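Local coordinates for anaphase-promoting complex subunit cut9 (Schizosaccharomyces pombe, PDB 2XPI), which serves as a subunit of the anaphase-promoting complex/cyclosome, an E3 ubiquitin ligase that controls progression through mitosis and G1, at residues A[175-180]-A[204-209]; A[221-226]-A[234-239]; A[514-519]-A[543-548]. All blocks are in the same frame, centred on the assembly; numbering follows the deposited sequence.

Interaction 1: residues A[175-180]-A[204-209]; sequences ETNPFR and YLRGQV
The Arg206 guanidinium lies against the Thr176-Asn177 peptide, with Thr176 C 3.7 Å above its plane and over its centre. Asn177 N sits over the same face, nearer the rim. It comes within 3.5 Å of Arg206 NH2, but both are donors, so the overlap is a flat packing contact and not a bond. Asn177 CA is closer to Arg206 NH2, at 3.3 Å. The Arg206 chain bends at chi3 (-38°), which brings the guanidinium over the Thr176-Asn177 peptide. Arg206 CD comes within 3.5 Å of Glu175 O, and Pro178 CD is 4.1 Å from Arg206 NH1. No hydrogen bond joins residues 175-180 to residues 204-209. The arginine is tied to the loop just upstream, where NH1 bonds to Gly174 O. With chi1 at -176° the Asn177 amide stands beside its own carbonyl carbon, and its ND2 bonds to Glu225 and Glu199. Asn177 OD1 takes a weak bond from Phe179 N (3.0 Å) in the type I turn from Asn177 to Arg180. Glu175 OE2 forms a salt bridge with Arg218. With an alanine at Arg206, Gly174 O would probably lose its bond and the Thr176-Asn177 peptide the flat group that covers it. The loop follows helix 166-173, which ends TPR 3, and folds back on helix 198-212 of TPR 4. Arg206 and Asn177 also form the site of a gold(I) cyanide ion in this crystal, in a junction between successive repeats of a TPR superhelix.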
loop_
_atom_site.group_PDB
_atom_site.type_symbol
_atom_site.label_atom_id
_atom_site.label_comp_id
_atom_site.label_asym_id
_atom_site.label_seq_id
_atom_site.Cartn_x
_atom_site.Cartn_y
_atom_site.Cartn_z
ATOM N N GLU A 175 27.299 -10.792 1.515
ATOM C CA GLU A 175 26.985 -11.238 2.878
ATOM C C GLU A 175 27.623 -10.334 3.925
ATOM O O GLU A 175 27.245 -10.343 5.099
ATOM C CB GLU A 175 27.443 -12.681 3.087
ATOM C CG GLU A 175 26.893 -13.663 2.058
ATOM C CD GLU A 175 26.680 -15.058 2.632
ATOM O OE1 GLU A 175 26.978 -16.049 1.922
ATOM O OE2 GLU A 175 26.218 -15.165 3.795
ATOM N N THR A 176 28.603 -9.558 3.478
ATOM C CA THR A 176 29.209 -8.517 4.286
ATOM C C THR A 176 29.561 -7.331 3.382
ATOM O O THR A 176 29.607 -7.458 2.157
ATOM C CB THR A 176 30.471 -9.025 4.966
ATOM O OG1 THR A 176 31.475 -9.254 3.974
ATOM C CG2 THR A 176 30.186 -10.326 5.721
ATOM N N ASN A 177 29.801 -6.180 3.997
ATOM C CA ASN A 177 30.132 -4.955 3.277
ATOM C C ASN A 177 31.271 -5.115 2.264
ATOM O O ASN A 177 32.429 -5.259 2.658
ATOM C CB ASN A 177 30.507 -3.873 4.293
ATOM C CG ASN A 177 30.785 -2.531 3.647
ATOM O OD1 ASN A 177 30.477 -2.323 2.479
ATOM N ND2 ASN A 177 31.366 -1.607 4.410
ATOM N N PRO A 178 30.951 -5.061 0.956
ATOM C CA PRO A 178 31.961 -5.138 -0.112
ATOM C C PRO A 178 32.940 -3.965 -0.106
ATOM O O PRO A 178 34.110 -4.164 -0.435
ATOM C CB PRO A 178 31.128 -5.094 -1.398
ATOM C CG PRO A 178 29.769 -5.479 -0.992
ATOM C CD PRO A 178 29.593 -4.954 0.403
ATOM N N PHE A 179 32.470 -2.769 0.250
ATOM C CA PHE A 179 33.329 -1.588 0.291
ATOM C C PHE A 179 34.116 -1.505 1.597
ATOM O O PHE A 179 34.377 -0.415 2.103
ATOM C CB PHE A 179 32.511 -0.311 0.079
ATOM C CG PHE A 179 31.500 -0.413 -1.035
ATOM C CD1 PHE A 179 31.892 -0.307 -2.362
ATOM C CD2 PHE A 179 30.152 -0.609 -0.751
ATOM C CE1 PHE A 179 30.961 -0.405 -3.386
ATOM C CE2 PHE A 179 29.215 -0.708 -1.768
ATOM C CZ PHE A 179 29.618 -0.607 -3.090
ATOM N N ARG A 180 34.485 -2.666 2.135
ATOM C CA ARG A 180 35.287 -2.770 3.358
ATOM C C ARG A 180 34.441 -2.691 4.630
ATOM O O ARG A 180 34.777 -3.298 5.652
ATOM C CB ARG A 180 36.411 -1.725 3.383
ATOM N N TYR A 204 22.394 -1.333 5.779
ATOM C CA TYR A 204 21.126 -1.340 6.475
ATOM C C TYR A 204 20.277 -2.409 5.841
ATOM O O TYR A 204 19.577 -3.164 6.525
ATOM C CB TYR A 204 20.420 0.012 6.364
ATOM C CG TYR A 204 18.947 -0.069 6.705
ATOM C CD1 TYR A 204 18.527 -0.193 8.015
ATOM C CD2 TYR A 204 17.979 -0.044 5.706
ATOM C CE1 TYR A 204 17.189 -0.281 8.325
ATOM C CE2 TYR A 204 16.636 -0.130 6.008
ATOM C CZ TYR A 204 16.247 -0.248 7.316
ATOM O OH TYR A 204 14.900 -0.338 7.625
ATOM N N LEU A 205 20.349 -2.476 4.517
ATOM C CA LEU A 205 19.523 -3.401 3.767
ATOM C C LEU A 205 19.980 -4.800 4.122
ATOM O O LEU A 205 19.169 -5.687 4.399
ATOM C CB LEU A 205 19.675 -3.150 2.278
ATOM C CG LEU A 205 18.406 -2.986 1.440
ATOM C CD1 LEU A 205 17.295 -2.253 2.181
ATOM C CD2 LEU A 205 18.775 -2.272 0.149
ATOM N N ARG A 206 21.293 -4.983 4.143
ATOM C CA ARG A 206 21.868 -6.258 4.549
ATOM C C ARG A 206 21.446 -6.623 5.968
ATOM O O ARG A 206 21.242 -7.792 6.276
ATOM C CB ARG A 206 23.382 -6.235 4.437
ATOM C CG ARG A 206 23.898 -7.369 3.603
ATOM C CD ARG A 206 25.321 -7.667 3.938
ATOM N NE ARG A 206 25.992 -6.414 4.177
ATOM C CZ ARG A 206 26.254 -5.526 3.230
ATOM N NH1 ARG A 206 25.922 -5.764 1.966
ATOM N NH2 ARG A 206 26.862 -4.399 3.554
ATOM N N GLY A 207 21.317 -5.619 6.828
ATOM C CA GLY A 207 20.822 -5.835 8.169
ATOM C C GLY A 207 19.401 -6.371 8.140
ATOM O O GLY A 207 19.079 -7.308 8.868
ATOM N N GLN A 208 18.551 -5.784 7.293
ATOM C CA GLN A 208 17.148 -6.199 7.185
ATOM C C GLN A 208 17.001 -7.652 6.756
ATOM O O GLN A 208 16.093 -8.358 7.202
ATOM C CB GLN A 208 16.432 -5.331 6.169
ATOM C CG GLN A 208 16.139 -3.938 6.647
ATOM C CD GLN A 208 14.962 -3.906 7.582
ATOM O OE1 GLN A 208 14.972 -4.536 8.629
ATOM N NE2 GLN A 208 13.926 -3.176 7.196
ATOM N N VAL A 209 17.882 -8.083 5.858
ATOM C CA VAL A 209 17.885 -9.458 5.375
ATOM C C VAL A 209 18.230 -10.394 6.533
ATOM O O VAL A 209 17.483 -11.327 6.848
ATOM C CB VAL A 209 18.916 -9.658 4.221
ATOM C CG1 VAL A 209 19.176 -11.136 3.984
ATOM C CG2 VAL A 209 18.441 -8.988 2.947
#

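Interaction 2: residues A[221-226]-A[234-239]; sequences ECYKEA and YEAFDQ
Tyr223 OH is gripped by Thr211 OG1 and, weakly, by Gln208 OE1, which pins the far end of the ring that Gln239 covers. Gln239 CB sits over one face of this ring in a CH-pi contact, 3.9 Å from the centroid of the Tyr223 ring and 21° off the normal. It lies somewhat toward the rim, nearest Tyr223 CE2. Gln239 CG then runs on to the hydroxyl end and comes within 3.8 Å of Tyr223 OH. The glutamine bends at chi2 (-49°), and its amide ends turned 63° from the ring plane, so the two flat groups do not stack. The rest of the contact centres on the Ala236 methyl: Ala236 CB meets the backbone Tyr223 O at 3.7 Å and Ala226 CB at 3.9 Å. Tyr223 and Ala236 also have the closest CA atoms, 5.4 Å apart. With Ala226 and Ala236 facing each other, the axes of the two helical segments come to 8.6 Å. They run roughly antiparallel. No hydrogen bond passes between them. Helix 216-229 closes TPR 4 and helix 234-242 opens TPR 5, so this is the joint between consecutive repeats. Helix 198-212 adjoins both: its Tyr210 touches Cys222, and its Tyr204 touches Glu235 and Gln239. From helix 234-242, Phe237 stacks on Tyr275 of helix 268-276, and Tyr234 stacks on Phe105 of the second subunit, in line with the dimerization role of TPR 1-7.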
loop_
_atom_site.group_PDB
_atom_site.type_symbol
_atom_site.label_atom_id
_atom_site.label_comp_id
_atom_site.label_asym_id
_atom_site.label_seq_id
_atom_site.Cartn_x
_atom_site.Cartn_y
_atom_site.Cartn_z
ATOM N N GLU A 221 25.734 -6.485 13.608
ATOM C CA GLU A 221 27.001 -6.013 13.054
ATOM C C GLU A 221 26.726 -5.263 11.776
ATOM O O GLU A 221 27.213 -4.150 11.570
ATOM C CB GLU A 221 27.936 -7.184 12.741
ATOM C CG GLU A 221 28.333 -7.984 13.950
ATOM C CD GLU A 221 29.038 -7.128 14.979
ATOM O OE1 GLU A 221 29.664 -6.114 14.585
ATOM O OE2 GLU A 221 28.965 -7.473 16.181
ATOM N N CYS A 222 25.936 -5.883 10.917
ATOM C CA CYS A 222 25.704 -5.310 9.605
ATOM C C CYS A 222 24.884 -3.939 9.724
ATOM O O CYS A 222 25.101 -3.014 8.935
ATOM C CB CYS A 222 25.376 -6.454 8.527
ATOM S SG CYS A 222 26.656 -8.043 8.680
ATOM N N TYR A 223 24.078 -3.748 10.783
ATOM C CA TYR A 223 23.460 -2.418 11.118
ATOM C C TYR A 223 24.392 -1.433 11.845
ATOM O O TYR A 223 24.228 -0.221 11.729
ATOM C CB TYR A 223 22.257 -2.516 12.074
ATOM C CG TYR A 223 20.954 -3.097 11.579
ATOM C CD1 TYR A 223 20.453 -2.800 10.308
ATOM C CD2 TYR A 223 20.190 -3.925 12.415
ATOM C CE1 TYR A 223 19.242 -3.344 9.870
ATOM C CE2 TYR A 223 18.998 -4.470 11.997
ATOM C CZ TYR A 223 18.525 -4.181 10.717
ATOM O OH TYR A 223 17.322 -4.713 10.301
ATOM N N LYS A 224 25.292 -1.947 12.685
ATOM C CA LYS A 224 26.331 -1.133 13.309
ATOM C C LYS A 224 27.178 -0.506 12.197
ATOM O O LYS A 224 27.603 0.653 12.281
ATOM C CB LYS A 224 27.242 -2.001 14.191
ATOM C CG LYS A 224 26.909 -2.059 15.699
ATOM N N GLU A 225 27.436 -1.281 11.147
ATOM C CA GLU A 225 28.299 -0.796 10.095
ATOM C C GLU A 225 27.708 0.394 9.365
ATOM O O GLU A 225 28.432 1.348 9.056
ATOM C CB GLU A 225 28.660 -1.892 9.114
ATOM C CG GLU A 225 30.147 -1.957 8.978
ATOM C CD GLU A 225 30.605 -2.448 7.642
ATOM O OE1 GLU A 225 31.696 -2.003 7.203
ATOM O OE2 GLU A 225 29.882 -3.279 7.044
ATOM N N ALA A 226 26.408 0.336 9.075
ATOM C CA ALA A 226 25.724 1.465 8.464
ATOM C C ALA A 226 26.042 2.746 9.231
ATOM O O ALA A 226 26.503 3.734 8.645
ATOM C CB ALA A 226 24.211 1.223 8.415
ATOM N N TYR A 234 19.808 6.788 10.304
ATOM C CA TYR A 234 18.943 6.578 11.431
ATOM C C TYR A 234 17.973 5.377 11.290
ATOM O O TYR A 234 17.453 4.917 12.299
ATOM C CB TYR A 234 18.213 7.893 11.734
ATOM C CG TYR A 234 17.144 7.822 12.785
ATOM C CD1 TYR A 234 17.356 8.331 14.055
ATOM C CD2 TYR A 234 15.903 7.271 12.493
ATOM C CE1 TYR A 234 16.364 8.279 15.016
ATOM C CE2 TYR A 234 14.914 7.221 13.425
ATOM C CZ TYR A 234 15.138 7.713 14.691
ATOM O OH TYR A 234 14.117 7.631 15.622
ATOM N N GLU A 235 17.721 4.863 10.084
ATOM C CA GLU A 235 16.858 3.678 9.969
ATOM C C GLU A 235 17.554 2.516 10.654
ATOM O O GLU A 235 16.890 1.654 11.220
ATOM C CB GLU A 235 16.550 3.236 8.520
ATOM C CG GLU A 235 15.601 4.087 7.702
ATOM C CD GLU A 235 14.132 4.056 8.106
ATOM O OE1 GLU A 235 13.506 2.990 8.267
ATOM O OE2 GLU A 235 13.571 5.151 8.199
ATOM N N ALA A 236 18.886 2.473 10.546
ATOM C CA ALA A 236 19.705 1.468 11.221
ATOM C C ALA A 236 19.651 1.603 12.754
ATOM O O ALA A 236 19.350 0.646 13.456
ATOM C CB ALA A 236 21.135 1.562 10.744
ATOM N N PHE A 237 19.964 2.792 13.251
ATOM C CA PHE A 237 19.870 3.144 14.665
ATOM C C PHE A 237 18.507 2.763 15.208
ATOM O O PHE A 237 18.381 2.124 16.256
ATOM C CB PHE A 237 20.058 4.661 14.810
ATOM C CG PHE A 237 20.225 5.126 16.213
ATOM C CD1 PHE A 237 21.217 4.591 17.022
ATOM C CD2 PHE A 237 19.404 6.111 16.730
ATOM C CE1 PHE A 237 21.372 5.018 18.341
ATOM C CE2 PHE A 237 19.562 6.554 18.034
ATOM C CZ PHE A 237 20.542 6.002 18.843
ATOM N N ASP A 238 17.471 3.162 14.490
ATOM C CA ASP A 238 16.133 2.846 14.927
ATOM C C ASP A 238 15.902 1.331 14.974
ATOM O O ASP A 238 15.197 0.849 15.846
ATOM C CB ASP A 238 15.103 3.542 14.047
ATOM C CG ASP A 238 13.692 3.123 14.381
ATOM O OD1 ASP A 238 13.013 2.539 13.500
ATOM O OD2 ASP A 238 13.273 3.340 15.540
ATOM N N GLN A 239 16.485 0.578 14.045
ATOM C CA GLN A 239 16.388 -0.874 14.112
ATOM C C GLN A 239 17.151 -1.426 15.320
ATOM O O GLN A 239 16.596 -2.179 16.105
ATOM C CB GLN A 239 16.878 -1.547 12.829
ATOM C CG GLN A 239 15.900 -1.496 11.657
ATOM C CD GLN A 239 14.483 -1.921 12.025
ATOM O OE1 GLN A 239 14.230 -3.079 12.367
ATOM N NE2 GLN A 239 13.550 -0.983 11.945
#

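Interaction 3: residues A[514-519]-A[543-548]; sequences PWAATW and LLLSTN
Leu545 meets Ala516 at its first side-chain atom: Leu545 CB lies 3.3 Å from Ala516 CB and 3.9 Å from Ala516 CA. Leu545 CG stands anti to the carbonyl carbon (chi1 -83°), and this sends the branch along the side of the other helix, with CG still 4.4 Å from Ala516 CB. Leu545 CD2 reaches the indole, 3.8 Å from Trp519 CD1 and 4.1 Å from Trp519 NE1. It approaches the ring at a slant. Helix 516-528 and helix 532-545 are the two antiparallel helices of TPR 13, so the first turn of one faces the last turn of the other, as in the helical hairpin of a TPR unit. Trp515 holds the N-cap position of helix 516-528, and its side chain leads away to Val505, Pro475 and Leu476. Next to Leu545, Ser546 CB comes within 4.0 Å of Ala516 CB, so the alanine methyl touches both Leu545 and Ser546. Trp519 also rests on Leu502 of helix 491-507. The chain of another protein packs on Pro514, Trp515, Ala517 and Thr518, consistent with TPR 13 being among the repeats that bind hcn1.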
loop_
_atom_site.group_PDB
_atom_site.type_symbol
_atom_site.label_atom_id
_atom_site.label_comp_id
_atom_site.label_asym_id
_atom_site.label_seq_id
_atom_site.Cartn_x
_atom_site.Cartn_y
_atom_site.Cartn_z
ATOM N N PRO A 514 -0.924 1.993 47.820
ATOM C CA PRO A 514 -0.199 0.708 47.830
ATOM C C PRO A 514 0.853 0.588 48.938
ATOM O O PRO A 514 1.159 -0.523 49.370
ATOM C CB PRO A 514 0.485 0.669 46.456
ATOM C CG PRO A 514 -0.230 1.683 45.635
ATOM C CD PRO A 514 -0.720 2.738 46.565
ATOM N N TRP A 515 1.396 1.717 49.381
ATOM C CA TRP A 515 2.433 1.741 50.416
ATOM C C TRP A 515 1.954 1.443 51.830
ATOM O O TRP A 515 2.717 1.538 52.774
ATOM C CB TRP A 515 3.198 3.060 50.370
ATOM C CG TRP A 515 3.776 3.247 49.016
ATOM C CD1 TRP A 515 3.340 4.099 48.053
ATOM C CD2 TRP A 515 4.868 2.512 48.441
ATOM N NE1 TRP A 515 4.109 3.966 46.921
ATOM C CE2 TRP A 515 5.049 2.991 47.129
ATOM C CE3 TRP A 515 5.721 1.508 48.914
ATOM C CZ2 TRP A 515 6.051 2.504 46.279
ATOM C CZ3 TRP A 515 6.717 1.013 48.059
ATOM C CH2 TRP A 515 6.869 1.516 46.760
ATOM N N ALA A 516 0.697 1.060 51.980
ATOM C CA ALA A 516 0.230 0.600 53.271
ATOM C C ALA A 516 0.969 -0.690 53.625
ATOM O O ALA A 516 1.188 -0.998 54.799
ATOM C CB ALA A 516 -1.267 0.379 53.242
ATOM N N ALA A 517 1.369 -1.442 52.603
ATOM C CA ALA A 517 2.037 -2.712 52.830
ATOM C C ALA A 517 3.435 -2.492 53.403
ATOM O O ALA A 517 3.900 -3.263 54.246
ATOM C CB ALA A 517 2.099 -3.509 51.558
ATOM N N THR A 518 4.101 -1.435 52.954
ATOM C CA THR A 518 5.409 -1.085 53.502
ATOM C C THR A 518 5.316 -0.661 54.975
ATOM O O THR A 518 6.106 -1.110 55.800
ATOM C CB THR A 518 6.106 -0.005 52.654
ATOM O OG1 THR A 518 6.319 -0.529 51.348
ATOM C CG2 THR A 518 7.445 0.381 53.236
ATOM N N TRP A 519 4.340 0.186 55.296
ATOM C CA TRP A 519 4.109 0.609 56.672
ATOM C C TRP A 519 3.858 -0.598 57.560
ATOM O O TRP A 519 4.485 -0.758 58.602
ATOM C CB TRP A 519 2.908 1.543 56.743
ATOM C CG TRP A 519 3.240 2.960 56.459
ATOM C CD1 TRP A 519 2.884 3.680 55.356
ATOM C CD2 TRP A 519 4.016 3.841 57.285
ATOM N NE1 TRP A 519 3.379 4.960 55.451
ATOM C CE2 TRP A 519 4.071 5.086 56.629
ATOM C CE3 TRP A 519 4.658 3.700 58.522
ATOM C CZ2 TRP A 519 4.753 6.186 57.162
ATOM C CZ3 TRP A 519 5.331 4.802 59.058
ATOM C CH2 TRP A 519 5.373 6.025 58.372
ATOM N N LEU A 543 -2.808 0.285 58.140
ATOM C CA LEU A 543 -4.264 0.194 58.161
ATOM C C LEU A 543 -4.934 1.412 57.554
ATOM O O LEU A 543 -5.964 1.298 56.907
ATOM C CB LEU A 543 -4.734 0.014 59.607
ATOM C CG LEU A 543 -6.193 -0.323 59.874
ATOM C CD1 LEU A 543 -6.674 -1.470 59.008
ATOM C CD2 LEU A 543 -6.336 -0.664 61.334
ATOM N N LEU A 544 -4.334 2.576 57.766
ATOM C CA LEU A 544 -4.896 3.848 57.319
ATOM C C LEU A 544 -5.034 3.841 55.819
ATOM O O LEU A 544 -6.127 4.040 55.285
ATOM C CB LEU A 544 -3.975 5.002 57.724
ATOM C CG LEU A 544 -4.607 6.202 58.421
ATOM C CD1 LEU A 544 -3.802 6.597 59.669
ATOM C CD2 LEU A 544 -4.776 7.385 57.446
ATOM N N LEU A 545 -3.901 3.599 55.159
ATOM C CA LEU A 545 -3.777 3.666 53.708
ATOM C C LEU A 545 -4.594 2.592 52.999
ATOM O O LEU A 545 -4.815 2.673 51.798
ATOM C CB LEU A 545 -2.303 3.564 53.291
ATOM C CG LEU A 545 -1.401 4.805 53.298
ATOM C CD1 LEU A 545 -2.211 6.067 53.010
ATOM C CD2 LEU A 545 -0.638 4.946 54.602
ATOM N N SER A 546 -5.030 1.581 53.737
ATOM C CA SER A 546 -5.879 0.545 53.169
ATOM C C SER A 546 -7.097 0.363 54.058
ATOM O O SER A 546 -7.011 -0.245 55.128
ATOM C CB SER A 546 -5.121 -0.773 53.074
ATOM O OG SER A 546 -4.959 -1.345 54.365
ATOM N N THR A 547 -8.235 0.883 53.618
ATOM C CA THR A 547 -9.438 0.861 54.445
ATOM C C THR A 547 -9.771 -0.510 55.045
ATOM O O THR A 547 -10.056 -0.601 56.239
ATOM C CB THR A 547 -10.663 1.411 53.687
ATOM O OG1 THR A 547 -10.577 2.841 53.622
ATOM C CG2 THR A 547 -11.950 1.014 54.397
ATOM N N ASN A 548 -9.723 -1.569 54.237
ATOM C CA ASN A 548 -10.209 -2.877 54.688
ATOM C C ASN A 548 -9.204 -4.037 54.610
ATOM O O ASN A 548 -9.241 -4.847 53.672
ATOM C CB ASN A 548 -11.470 -3.267 53.911
ATOM C CG ASN A 548 -11.158 -3.761 52.508
ATOM O OD1 ASN A 548 -10.441 -3.101 51.752
ATOM N ND2 ASN A 548 -11.671 -4.942 52.164
#

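Overall arrangement
The three contacts follow one another along the chain, each closing before the next opens. Interactions 1 and 2 are neighbours, with centres 10 Å apart. They join helices 198-212 and 216-229 of TPR 4 to what comes before and after: the loop behind TPR 3 and the first helix of TPR 5. They also touch directly, through a probable hydrogen bond from Asn177 ND2 to Glu225 OE1 and the packing of Gly207 on Tyr223. Interaction 3 lies on the other side of the chain's centre, its own centre 57 Å from interaction 1 and 48 Å from interaction 2. Interactions 1 and 2 lie in the region of TPR 1-7, which mediates homodimerization, and interaction 3 lies in TPR 13, one of the repeats that bind hcn1.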